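Local coordinates for protein 1,3,6,8-tetrahydroxynaphthalene synthase (Streptomyces coelicolor, PDB 1U0M) that catalyses the iterative condensation of five malonyl-CoA units and the cyclisation of the resulting pentaketide to 1,3,6,8-tetrahydroxynaphthalene, at residues P15-P20 / A320-F325; I170-F175 / A313-L318; A257-A262 / T290-D295; D273-H278 / H297-S302; G336-F341 / E348-C353. All blocks are in the same frame, centred on the assembly; numbering follows the deposited sequence.

In the fold
Helix 315-326 lies in the middle helical layer of the thiolase fold, and contacts 1 and 2, with centres about 10 Å apart, pack it against strands 11-18 and 167-175. On the other side, contacts 4 and 5 belong to the second half of the sheet, where strands 276-278 and 337-342 are neighbours. Contact 3 is in the outer helical layer, its centre about 11 Å from that of contact 5; there Leu-261 meets Leu-351. Contacts 2, 4 and 5 converge on the probable nucleophile Cys-146: the side chain of Ala-313 is about 4 Å from its side chain, and His-278 touches it. A polyethylene glycol, probably from the crystallisation liquor, lies about 5 Å from the Ala-313 side chain.

Contact 1. Residues P15-P20 / A320-F325; sequences PSVSVP and ALRRLF
Pro-15 and Val-17, on the N-terminal strand 11-18, rest on Arg-322 and its neighbours in helix 315-326, part of the buried helical layer of the thiolase fold. On the strand, Pro-15 does most of the touching. Its CG is pressed against the helix backbone, 3.2 Å from Arg-322 N, and the same atom meets the CB of Leu-321 at 3.6 Å, the leucine side chain standing nearly square to the proline ring. The neighbouring corner of the ring, CD, sits over one face of Phe-325 as a CH-pi contact, 4.2 Å from the ring centroid and 17° off its normal. The strand belongs to the N-terminal half of the chain and the helix to the C-terminal half, so the contact packs a sheet strand on the central helical layer of the α-β-α-β-α sandwich through residues some 300 positions apart; beyond the contact, Trp-354 meets the Phe-325 ring edge-to-face. Arg-322 turns toward the strand with CG anti to its own N (chi1 -172°), which brings CG to 3.1 Å from Pro-15 O. Its CB packs on Val-17 CG2 at 4.0 Å, and bends at chi2 and chi3 then bring the edge of the guanidinium to Val-17 CB, which lies near its plane. The charge itself is paired within the helix, by a salt bridge from NH2 to Asp-319.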
# COMPACT_ATOMS: atom_id res chain seq x y z
N PRO A 15 4.34 21.78 3.06
CA PRO A 15 3.67 20.71 3.79
C PRO A 15 2.99 21.27 5.03
O PRO A 15 3.55 22.10 5.74
CB PRO A 15 4.82 19.76 4.13
CG PRO A 15 5.99 20.68 4.25
CD PRO A 15 5.80 21.60 3.07
N SER A 16 1.77 20.82 5.27
CA SER A 16 1.01 21.26 6.43
C SER A 16 1.12 20.14 7.48
O SER A 16 0.99 18.96 7.15
CB SER A 16 -0.44 21.48 6.00
OG SER A 16 -1.13 22.34 6.90
N VAL A 17 1.37 20.50 8.73
CA VAL A 17 1.50 19.50 9.79
C VAL A 17 0.74 19.87 11.06
O VAL A 17 0.70 21.04 11.46
CB VAL A 17 2.99 19.25 10.16
CG1 VAL A 17 3.09 18.09 11.13
CG2 VAL A 17 3.81 18.97 8.91
N SER A 18 0.15 18.86 11.69
CA SER A 18 -0.62 19.04 12.92
C SER A 18 -0.43 17.82 13.85
O SER A 18 -0.43 16.69 13.38
CB SER A 18 -2.09 19.22 12.55
OG SER A 18 -2.91 19.22 13.70
N VAL A 19 -0.26 18.04 15.15
CA VAL A 19 -0.08 16.94 16.10
C VAL A 19 -1.15 17.02 17.19
O VAL A 19 -1.67 18.09 17.46
CB VAL A 19 1.33 16.95 16.77
CG1 VAL A 19 2.42 16.71 15.72
CG2 VAL A 19 1.56 18.25 17.48
N PRO A 20 -1.49 15.89 17.83
CA PRO A 20 -2.51 15.87 18.89
C PRO A 20 -2.16 16.69 20.12
O PRO A 20 -0.99 16.98 20.37
CB PRO A 20 -2.67 14.38 19.19
CG PRO A 20 -1.29 13.84 18.90
CD PRO A 20 -0.93 14.55 17.61
N ALA A 320 9.86 18.27 8.49
CA ALA A 320 11.18 18.88 8.42
C ALA A 320 11.07 19.98 7.37
O ALA A 320 11.49 21.11 7.60
CB ALA A 320 12.22 17.86 8.00
N LEU A 321 10.48 19.65 6.23
CA LEU A 321 10.28 20.62 5.17
C LEU A 321 9.47 21.77 5.72
O LEU A 321 9.84 22.93 5.59
CB LEU A 321 9.52 20.01 3.99
CG LEU A 321 10.33 19.47 2.82
CD1 LEU A 321 9.37 19.01 1.73
CD2 LEU A 321 11.26 20.54 2.29
N ARG A 322 8.34 21.44 6.35
CA ARG A 322 7.48 22.46 6.92
C ARG A 322 8.30 23.44 7.77
O ARG A 322 8.00 24.63 7.82
CB ARG A 322 6.37 21.81 7.76
CG ARG A 322 5.30 22.78 8.25
CD ARG A 322 5.67 23.37 9.60
NE ARG A 322 5.46 22.41 10.68
CZ ARG A 322 6.17 22.40 11.81
NH1 ARG A 322 7.13 23.28 12.02
NH2 ARG A 322 5.90 21.50 12.75
N ARG A 323 9.34 22.94 8.43
CA ARG A 323 10.18 23.79 9.26
C ARG A 323 11.19 24.57 8.43
O ARG A 323 11.69 25.61 8.85
CB ARG A 323 10.90 22.96 10.32
CG ARG A 323 10.00 22.42 11.41
CD ARG A 323 10.71 21.35 12.22
NE ARG A 323 9.77 20.62 13.06
CZ ARG A 323 9.40 21.00 14.28
NH1 ARG A 323 9.89 22.11 14.81
NH2 ARG A 323 8.53 20.27 14.97
N LEU A 324 11.48 24.05 7.24
CA LEU A 324 12.43 24.69 6.35
C LEU A 324 11.74 25.86 5.66
O LEU A 324 12.39 26.78 5.16
CB LEU A 324 12.94 23.68 5.32
CG LEU A 324 14.01 24.15 4.33
CD1 LEU A 324 14.78 22.95 3.83
CD2 LEU A 324 13.36 24.91 3.19
N PHE A 325 10.41 25.81 5.64
CA PHE A 325 9.61 26.87 5.04
C PHE A 325 9.47 28.02 6.02
O PHE A 325 9.63 29.18 5.65
CB PHE A 325 8.21 26.35 4.68
CG PHE A 325 8.14 25.67 3.34
CD1 PHE A 325 8.94 24.57 3.06
CD2 PHE A 325 7.26 26.13 2.37
CE1 PHE A 325 8.86 23.94 1.83
CE2 PHE A 325 7.17 25.50 1.13
CZ PHE A 325 7.97 24.40 0.86

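Contact 2. Residues I170-F175 / A313-L318; sequences IVACEF and ASAVVL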
# COMPACT_ATOMS: atom_id res chain seq x y z
N ILE A 170 -0.22 14.36 -1.05
CA ILE A 170 0.44 13.42 -0.16
C ILE A 170 -0.08 13.60 1.26
O ILE A 170 -0.01 14.70 1.81
CB ILE A 170 1.94 13.64 -0.13
CG1 ILE A 170 2.51 13.46 -1.54
CG2 ILE A 170 2.59 12.68 0.84
CD1 ILE A 170 3.99 13.69 -1.62
N VAL A 171 -0.60 12.53 1.84
CA VAL A 171 -1.10 12.58 3.21
C VAL A 171 -0.42 11.51 4.05
O VAL A 171 -0.42 10.34 3.70
CB VAL A 171 -2.61 12.32 3.29
CG1 VAL A 171 -3.06 12.34 4.74
CG2 VAL A 171 -3.36 13.38 2.49
N ALA A 172 0.17 11.94 5.16
CA ALA A 172 0.83 11.03 6.07
C ALA A 172 0.07 11.09 7.40
O ALA A 172 -0.10 12.15 7.99
CB ALA A 172 2.28 11.46 6.26
N CYS A 173 -0.39 9.94 7.87
CA CYS A 173 -1.13 9.88 9.13
C CYS A 173 -0.49 8.82 10.00
O CYS A 173 -0.56 7.63 9.69
CB CYS A 173 -2.60 9.54 8.86
SG CYS A 173 -3.66 9.68 10.29
N GLU A 174 0.11 9.23 11.11
CA GLU A 174 0.78 8.27 11.98
C GLU A 174 0.45 8.43 13.47
O GLU A 174 0.78 9.44 14.09
CB GLU A 174 2.29 8.36 11.76
CG GLU A 174 2.71 8.18 10.30
CD GLU A 174 2.63 6.72 9.83
OE1 GLU A 174 1.90 5.93 10.47
OE2 GLU A 174 3.29 6.36 8.82
N PHE A 175 -0.20 7.41 14.02
CA PHE A 175 -0.58 7.38 15.43
C PHE A 175 0.23 6.24 16.06
O PHE A 175 -0.34 5.21 16.46
CB PHE A 175 -2.08 7.10 15.56
CG PHE A 175 -2.97 8.13 14.92
CD1 PHE A 175 -4.17 7.75 14.32
CD2 PHE A 175 -2.63 9.48 14.94
CE1 PHE A 175 -5.03 8.70 13.75
CE2 PHE A 175 -3.48 10.45 14.37
CZ PHE A 175 -4.68 10.06 13.78
N ALA A 313 7.15 8.73 12.24
CA ALA A 313 7.25 7.91 11.04
C ALA A 313 7.27 8.68 9.72
O ALA A 313 7.99 9.66 9.57
CB ALA A 313 6.13 6.88 11.01
N SER A 314 6.46 8.21 8.78
CA SER A 314 6.37 8.79 7.44
C SER A 314 6.20 10.30 7.41
O SER A 314 6.58 10.95 6.44
CB SER A 314 5.21 8.13 6.67
OG SER A 314 3.94 8.43 7.24
N ALA A 315 5.67 10.87 8.49
CA ALA A 315 5.43 12.31 8.53
C ALA A 315 6.66 13.16 8.85
O ALA A 315 6.60 14.38 8.72
CB ALA A 315 4.32 12.61 9.52
N VAL A 316 7.77 12.55 9.25
CA VAL A 316 8.97 13.33 9.58
C VAL A 316 9.49 14.19 8.43
O VAL A 316 9.64 15.41 8.60
CB VAL A 316 10.12 12.43 10.08
CG1 VAL A 316 11.39 13.26 10.22
CG2 VAL A 316 9.77 11.81 11.42
N VAL A 317 9.78 13.59 7.28
CA VAL A 317 10.29 14.37 6.15
C VAL A 317 9.45 15.60 5.91
O VAL A 317 9.97 16.71 5.81
CB VAL A 317 10.32 13.57 4.81
CG1 VAL A 317 11.52 12.68 4.75
CG2 VAL A 317 9.05 12.78 4.66
N LEU A 318 8.14 15.39 5.83
CA LEU A 318 7.19 16.46 5.58
C LEU A 318 7.25 17.58 6.61
O LEU A 318 7.16 18.76 6.25
CB LEU A 318 5.78 15.89 5.51
CG LEU A 318 5.33 15.33 4.15
CD1 LEU A 318 6.41 14.43 3.58
CD2 LEU A 318 4.01 14.59 4.30
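Ser-314 holds OG between its backbone N and carbonyl carbon (chi1 66°), and Glu-174 bends its chain at chi2 (-75°); together these turns bring the hydroxyl up to one carboxylate oxygen between strand 167-175 and the start of helix 315-326. The hydroxyl donates to Glu-174 OE2 at 2.7 Å, reaching it on the anti side and 20° out of the carboxylate plane. Alongside, Ala-313 CB packs on the same carboxylate, 3.6 Å from OE2. Toward the N-terminal end of the strand the contact is apolar. Ala-172 CB meets Ala-315 CB at 4.0 Å, and CD2 of Leu-318 touches both Ala-172 CB and Ile-170 CG2, the latter at 4.2 Å. Small residues thus let the helix lie close over the sheet in the core of the thiolase fold. Ala-313 N is hydrogen-bonded to Asn-311 OD1, and its side chain is close to Cys-146, the active-site residue inferred from relatives, so the polar end of the contact probably borders the catalytic pocket. Because OE1 of Glu-174 accepts bonds from Cys-114 N and Thr-115, both oxygens of this buried carboxylate have partners, an arrangement that would offset the cost of burying a negative charge.

Contact 3. Residues A257-A262 / T290-D295; sequences ALKELA and TFLEVD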
# COMPACT_ATOMS: atom_id res chain seq x y z
N ALA A 257 25.09 4.96 -1.37
CA ALA A 257 23.86 4.95 -2.15
C ALA A 257 23.36 6.37 -2.31
O ALA A 257 22.69 6.70 -3.29
CB ALA A 257 22.81 4.09 -1.45
N LEU A 258 23.67 7.21 -1.33
CA LEU A 258 23.26 8.60 -1.37
C LEU A 258 24.14 9.36 -2.35
O LEU A 258 23.68 10.24 -3.07
CB LEU A 258 23.37 9.23 0.02
CG LEU A 258 22.27 8.83 1.00
CD1 LEU A 258 22.61 9.32 2.40
CD2 LEU A 258 20.95 9.43 0.53
N LYS A 259 25.42 9.00 -2.39
CA LYS A 259 26.36 9.65 -3.29
C LYS A 259 26.15 9.15 -4.71
O LYS A 259 26.09 9.94 -5.65
CB LYS A 259 27.80 9.37 -2.83
CG LYS A 259 28.10 9.98 -1.47
CD LYS A 259 29.41 9.50 -0.89
CE LYS A 259 29.61 10.05 0.52
NZ LYS A 259 30.79 9.46 1.21
N GLU A 260 26.04 7.83 -4.87
CA GLU A 260 25.82 7.24 -6.19
C GLU A 260 24.75 8.00 -6.97
O GLU A 260 24.98 8.45 -8.08
CB GLU A 260 25.40 5.77 -6.05
CG GLU A 260 26.50 4.74 -6.31
CD GLU A 260 27.86 5.36 -6.56
OE1 GLU A 260 28.41 5.15 -7.66
OE2 GLU A 260 28.37 6.05 -5.66
N LEU A 261 23.58 8.13 -6.36
CA LEU A 261 22.46 8.82 -6.99
C LEU A 261 22.68 10.32 -7.01
O LEU A 261 22.27 11.00 -7.96
CB LEU A 261 21.16 8.48 -6.23
CG LEU A 261 19.83 9.12 -6.63
CD1 LEU A 261 19.72 10.51 -6.03
CD2 LEU A 261 19.70 9.16 -8.14
N ALA A 262 23.33 10.84 -5.98
CA ALA A 262 23.60 12.26 -5.90
C ALA A 262 24.45 12.64 -7.10
O ALA A 262 24.40 13.76 -7.58
CB ALA A 262 24.32 12.59 -4.61
N THR A 290 28.32 11.90 9.18
CA THR A 290 29.73 11.51 9.24
C THR A 290 30.09 10.66 8.03
O THR A 290 30.96 11.03 7.24
CB THR A 290 30.04 10.72 10.54
OG1 THR A 290 29.14 9.62 10.66
CG2 THR A 290 29.92 11.62 11.76
N PHE A 291 29.43 9.51 7.89
CA PHE A 291 29.69 8.61 6.78
C PHE A 291 29.51 9.31 5.43
O PHE A 291 30.20 8.99 4.47
CB PHE A 291 28.76 7.38 6.86
CG PHE A 291 29.17 6.37 7.90
CD1 PHE A 291 30.40 5.74 7.82
CD2 PHE A 291 28.33 6.06 8.97
CE1 PHE A 291 30.80 4.80 8.78
CE2 PHE A 291 28.71 5.12 9.93
CZ PHE A 291 29.95 4.49 9.84
N LEU A 292 28.60 10.28 5.39
CA LEU A 292 28.32 11.04 4.17
C LEU A 292 29.31 12.19 4.12
O LEU A 292 29.91 12.46 3.09
CB LEU A 292 26.89 11.59 4.15
CG LEU A 292 26.37 11.89 2.74
CD1 LEU A 292 25.87 10.60 2.12
CD2 LEU A 292 25.26 12.90 2.78
N GLU A 293 29.47 12.87 5.26
CA GLU A 293 30.41 13.97 5.38
C GLU A 293 29.89 15.33 4.98
O GLU A 293 30.53 16.07 4.25
CB GLU A 293 31.68 13.66 4.57
CG GLU A 293 32.23 12.26 4.79
CD GLU A 293 33.30 11.89 3.81
OE1 GLU A 293 33.17 12.24 2.62
OE2 GLU A 293 34.27 11.22 4.21
N VAL A 294 28.70 15.65 5.49
CA VAL A 294 28.11 16.94 5.24
C VAL A 294 28.55 17.70 6.48
O VAL A 294 29.73 18.06 6.62
CB VAL A 294 26.57 16.85 5.15
CG1 VAL A 294 25.94 18.23 5.22
CG2 VAL A 294 26.19 16.18 3.87
N ASP A 295 27.63 17.88 7.41
CA ASP A 295 27.91 18.58 8.64
C ASP A 295 26.78 18.17 9.55
O ASP A 295 25.67 17.86 9.08
CB ASP A 295 27.99 20.11 8.40
CG ASP A 295 26.69 20.73 7.93
OD1 ASP A 295 25.70 20.63 8.68
OD2 ASP A 295 26.63 21.34 6.84
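Lys-259, extended beyond CG from helix 251-263, carries its ammonium to the end of helix 281-291, where two acceptors lie near it. NZ makes a weak hydrogen bond to the carbonyl of Phe-291, with Phe-291 O at 3.3 Å. It also forms a long salt bridge with Glu-293, NZ to OE1 3.9 Å, so neither partner holds the amine tightly. Glu-293 is the first residue to leave the helical conformation and does so with positive phi (87°); its chain, extended beyond CG, comes back toward the lysine.

Inward of the amine, the aliphatic part of Lys-259 lies along the chain as it leaves the helix, with CE 3.5 Å from Leu-292 O and 4.1 Å from Leu-292 CD1. The apolar centre of the contact is a pair of leucines set roughly perpendicular to each other. A chi1 of -157° swings Leu-292 CG away from its own amide and sends one methyl, CD1, toward the other helix, where it touches both the CB of Leu-258 and its CD1, the latter at 3.5 Å. Leu-292 further packs on Ala-255 and Tyr-275, while Leu-258 reaches Met-349 of strand 346-355, so Leu-258 links the pair to the sheet that helix 251-263 covers. Phe-291 continues the packing along helix 251-263, against Met-251 and Ala-255.

The contact has an apolar interior with a loosely paired charge at its margin: the cation faces a carbonyl at a helix C-terminus, where the helix dipole would be expected to add a modest attraction, and the buried leucines supply the close packing.

Contact 4. Residues D273-H278 / H297-S302; sequences DFYIVH and HAFRFS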
# COMPACT_ATOMS: atom_id res chain seq x y z
N ASP A 273 23.19 22.45 -0.22
CA ASP A 273 22.62 23.53 0.59
C ASP A 273 21.30 23.07 1.22
O ASP A 273 20.76 23.74 2.10
CB ASP A 273 22.32 24.75 -0.30
CG ASP A 273 23.55 25.52 -0.69
OD1 ASP A 273 24.21 26.10 0.19
OD2 ASP A 273 23.86 25.56 -1.90
N PHE A 274 20.81 21.92 0.77
CA PHE A 274 19.54 21.38 1.24
C PHE A 274 19.64 19.96 1.80
O PHE A 274 20.12 19.06 1.12
CB PHE A 274 18.56 21.37 0.07
CG PHE A 274 17.30 22.11 0.31
CD1 PHE A 274 17.32 23.38 0.87
CD2 PHE A 274 16.08 21.56 -0.07
CE1 PHE A 274 16.15 24.10 1.04
CE2 PHE A 274 14.90 22.27 0.09
CZ PHE A 274 14.93 23.54 0.64
N TYR A 275 19.17 19.77 3.03
CA TYR A 275 19.20 18.44 3.64
C TYR A 275 18.00 18.17 4.54
O TYR A 275 17.95 18.62 5.69
CB TYR A 275 20.48 18.24 4.45
CG TYR A 275 21.67 17.80 3.62
CD1 TYR A 275 22.38 18.71 2.83
CD2 TYR A 275 22.08 16.47 3.62
CE1 TYR A 275 23.47 18.30 2.06
CE2 TYR A 275 23.17 16.05 2.85
CZ TYR A 275 23.87 16.97 2.08
OH TYR A 275 24.96 16.55 1.35
N ILE A 276 17.03 17.43 4.01
CA ILE A 276 15.82 17.07 4.75
C ILE A 276 15.68 15.55 4.72
O ILE A 276 14.94 15.00 3.91
CB ILE A 276 14.57 17.72 4.10
CG1 ILE A 276 14.72 19.24 4.09
CG2 ILE A 276 13.32 17.31 4.87
CD1 ILE A 276 14.82 19.86 5.46
N VAL A 277 16.41 14.88 5.60
CA VAL A 277 16.38 13.43 5.67
C VAL A 277 15.79 12.92 6.97
O VAL A 277 15.98 13.52 8.03
CB VAL A 277 17.80 12.84 5.53
CG1 VAL A 277 18.54 13.55 4.43
CG2 VAL A 277 18.54 12.95 6.84
N HIS A 278 15.06 11.80 6.90
CA HIS A 278 14.46 11.23 8.09
C HIS A 278 15.19 9.99 8.58
O HIS A 278 15.36 9.01 7.85
CB HIS A 278 13.00 10.86 7.86
CG HIS A 278 12.42 9.98 8.93
ND1 HIS A 278 12.60 10.24 10.27
CD2 HIS A 278 11.71 8.83 8.85
CE1 HIS A 278 12.01 9.28 10.98
NE2 HIS A 278 11.47 8.42 10.14
N HIS A 297 24.91 19.89 11.73
CA HIS A 297 23.97 21.00 11.57
C HIS A 297 23.12 20.95 10.31
O HIS A 297 22.11 21.65 10.21
CB HIS A 297 24.76 22.32 11.60
CG HIS A 297 23.90 23.55 11.59
ND1 HIS A 297 23.08 23.90 12.64
CD2 HIS A 297 23.75 24.52 10.65
CE1 HIS A 297 22.47 25.04 12.36
NE2 HIS A 297 22.86 25.43 11.16
N ALA A 298 23.51 20.11 9.35
CA ALA A 298 22.78 20.00 8.09
C ALA A 298 21.36 19.51 8.31
O ALA A 298 20.41 20.04 7.71
CB ALA A 298 23.52 19.07 7.14
N PHE A 299 21.21 18.50 9.15
CA PHE A 299 19.90 17.92 9.45
C PHE A 299 19.32 18.62 10.66
O PHE A 299 18.88 17.97 11.61
CB PHE A 299 20.03 16.43 9.72
CG PHE A 299 21.07 15.75 8.89
CD1 PHE A 299 22.39 15.69 9.32
CD2 PHE A 299 20.73 15.22 7.65
CE1 PHE A 299 23.37 15.11 8.52
CE2 PHE A 299 21.71 14.64 6.84
CZ PHE A 299 23.02 14.58 7.28
N ARG A 300 19.32 19.95 10.62
CA ARG A 300 18.80 20.76 11.71
C ARG A 300 17.28 20.65 11.78
O ARG A 300 16.69 20.64 12.86
CB ARG A 300 19.21 22.22 11.51
CG ARG A 300 18.56 23.18 12.50
CD ARG A 300 19.09 24.62 12.38
NE ARG A 300 18.72 25.28 11.13
CZ ARG A 300 19.34 25.11 9.96
NH1 ARG A 300 20.36 24.27 9.87
NH2 ARG A 300 18.92 25.77 8.89
N PHE A 301 16.65 20.58 10.60
CA PHE A 301 15.20 20.50 10.50
C PHE A 301 14.66 19.13 10.90
O PHE A 301 13.63 19.04 11.58
CB PHE A 301 14.78 20.84 9.07
CG PHE A 301 15.15 22.23 8.65
CD1 PHE A 301 14.37 23.31 9.03
CD2 PHE A 301 16.32 22.46 7.93
CE1 PHE A 301 14.74 24.61 8.70
CE2 PHE A 301 16.70 23.76 7.60
CZ PHE A 301 15.91 24.83 7.98
N SER A 302 15.35 18.08 10.50
CA SER A 302 14.94 16.73 10.85
C SER A 302 15.02 16.59 12.36
O SER A 302 14.05 16.23 13.02
CB SER A 302 15.87 15.71 10.19
OG SER A 302 16.07 16.00 8.82
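The rings of Tyr-275 and Phe-299 form an offset edge-to-face pair, the tyrosine turning its edge to the face of the phenylalanine with the planes at 87° and the centroids 5.7 Å apart. The atoms that meet are Tyr-275 CD2 and Phe-299 CE2, separated by 3.7 Å. Ala-298 CB is over one face of Phe-299, toward the rim, and also packs on Tyr-275 CB at 4.1 Å. The third aromatic, Phe-301, receives Ile-276: the CD1 methyl approaches Phe-301 CB at 3.7 Å and lies obliquely to the ring, although the isoleucine itself starts out pointing away from the helix.

Tyr-275 and Ile-276 lie beside and on strand 276-278, an outermost strand of the sheet within this chain, next to which the chain passes through an inverse gamma turn centred on Phe-299 and enters helix 300-308. The turn presents the Phe-299 ring to Val-277, whose CG2 comes tightly to 3.3 Å from CD2 of the ring; Leu-285 of helix 281-291 packs on both residues. Phe-299 thus fills the junction of one strand and two helices of the C-terminal half of the fold.

A hydrogen bond joins the strand backbone to the helix. Ser-302 keeps OG beside its own N (chi1 -48°) and donates to Val-277 O at 2.6 Å, tilted 26° from the carbonyl plane. The next residue, His-278, touches both Cys-146 and Asn-311, consistent with the Cys-His-Asn triad of the chalcone synthase family. At the other end, Tyr-275 OH is hydrogen-bonded to Ser-270 O, fixing the far side of the ring.

Contact 5. Residues G336-F341 / E348-C353; sequences GLLAGF and EMSLGC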
# COMPACT_ATOMS: atom_id res chain seq x y z
N GLY A 336 19.42 20.08 -3.13
CA GLY A 336 18.39 19.49 -2.29
C GLY A 336 18.40 17.98 -2.25
O GLY A 336 18.53 17.32 -3.28
N LEU A 337 18.26 17.43 -1.05
CA LEU A 337 18.24 15.98 -0.86
C LEU A 337 17.20 15.58 0.18
O LEU A 337 17.42 15.72 1.38
CB LEU A 337 19.63 15.48 -0.44
CG LEU A 337 19.85 13.98 -0.28
CD1 LEU A 337 19.44 13.51 1.11
CD2 LEU A 337 19.09 13.23 -1.37
N LEU A 338 16.06 15.10 -0.31
CA LEU A 338 14.97 14.64 0.54
C LEU A 338 15.07 13.12 0.55
O LEU A 338 15.08 12.50 -0.50
CB LEU A 338 13.62 15.05 -0.05
CG LEU A 338 13.34 16.54 -0.29
CD1 LEU A 338 12.07 16.69 -1.12
CD2 LEU A 338 13.19 17.26 1.03
N ALA A 339 15.17 12.53 1.74
CA ALA A 339 15.27 11.08 1.83
C ALA A 339 14.51 10.52 3.01
O ALA A 339 14.33 11.19 4.03
CB ALA A 339 16.74 10.67 1.91
N GLY A 340 14.06 9.27 2.86
CA GLY A 340 13.32 8.59 3.91
C GLY A 340 13.89 7.20 4.09
O GLY A 340 14.25 6.55 3.11
N PHE A 341 13.98 6.74 5.33
CA PHE A 341 14.52 5.41 5.60
C PHE A 341 13.58 4.61 6.49
O PHE A 341 13.02 5.15 7.44
CB PHE A 341 15.89 5.52 6.27
CG PHE A 341 16.89 6.32 5.48
CD1 PHE A 341 17.81 7.14 6.13
CD2 PHE A 341 16.90 6.28 4.09
CE1 PHE A 341 18.72 7.91 5.40
CE2 PHE A 341 17.80 7.05 3.36
CZ PHE A 341 18.71 7.86 4.02
N GLU A 348 14.15 6.02 0.36
CA GLU A 348 13.54 6.75 -0.74
C GLU A 348 14.22 8.12 -0.78
O GLU A 348 13.91 9.01 0.01
CB GLU A 348 12.03 6.90 -0.52
CG GLU A 348 11.25 5.59 -0.63
CD GLU A 348 11.27 5.00 -2.04
OE1 GLU A 348 12.36 4.65 -2.52
OE2 GLU A 348 10.19 4.88 -2.66
N MET A 349 15.16 8.25 -1.70
CA MET A 349 15.94 9.48 -1.88
C MET A 349 15.34 10.34 -2.98
O MET A 349 14.75 9.83 -3.93
CB MET A 349 17.38 9.11 -2.21
CG MET A 349 18.01 8.21 -1.16
SD MET A 349 19.38 7.20 -1.75
CE MET A 349 18.49 5.82 -2.52
N SER A 350 15.50 11.65 -2.85
CA SER A 350 14.98 12.59 -3.83
C SER A 350 15.86 13.85 -3.93
O SER A 350 16.10 14.52 -2.92
CB SER A 350 13.55 12.99 -3.44
OG SER A 350 13.01 13.93 -4.35
N LEU A 351 16.34 14.15 -5.13
CA LEU A 351 17.18 15.33 -5.36
C LEU A 351 16.35 16.43 -6.03
O LEU A 351 15.59 16.15 -6.96
CB LEU A 351 18.39 14.96 -6.25
CG LEU A 351 19.44 14.00 -5.68
CD1 LEU A 351 20.52 13.71 -6.73
CD2 LEU A 351 20.06 14.60 -4.43
N GLY A 352 16.48 17.66 -5.54
CA GLY A 352 15.72 18.77 -6.10
C GLY A 352 16.20 20.16 -5.70
O GLY A 352 16.77 20.34 -4.63
N CYS A 353 15.95 21.15 -6.57
CA CYS A 353 16.35 22.55 -6.35
C CYS A 353 15.21 23.36 -5.77
O CYS A 353 14.06 23.07 -6.04
CB CYS A 353 16.71 23.22 -7.68
SG CYS A 353 18.32 22.83 -8.35
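Gly-336 to Gly-340 and Glu-348 to Gly-352 pair as the two arms of an antiparallel beta hairpin; the axes of strands 337-341 and 348-353 run at 173° and approach to 4.4 Å. Backbone hydrogen bonds come first. Gly-340 and Glu-348 exchange two, the one from Glu-348 N to Gly-340 O lying in the carbonyl plane at 2.8 Å. Leu-338 N gives Ser-350 O a bond of 2.7 Å, again in plane, whereas the return bond from Ser-350 N is weak and its geometry doubtful. Gly-352 N closes the row, reaching Gly-336 O at 3.1 Å from well above the carbonyl plane.

CA-H...O contacts fill the intervals, among them Ala-339 CA to Glu-348 O at 3.1 Å. The hairpin belongs to the C-terminal part of the thiolase-fold sheet, and Gly-340 and Phe-341 open the GFGPG loop characteristic of chalcone synthases, with Gly-340 about 7 Å from the side chain of Cys-146, the probable active-site cysteine.

Apolar side chains pack across the non-hydrogen-bonded pairs. Leu-337, its CG trans to the amide nitrogen (chi1 -176°), swings CD2 against Leu-351 CD2 at a tight 3.5 Å, and Ala-339 CB meets Met-349 CG at 4.1 Å. Helix 251-263 covers this face. Leu-338 and Ser-350 bring their CB atoms to 4.0 Å on the face opposite, where helix 148-162 packs against Ser-350 and Glu-348.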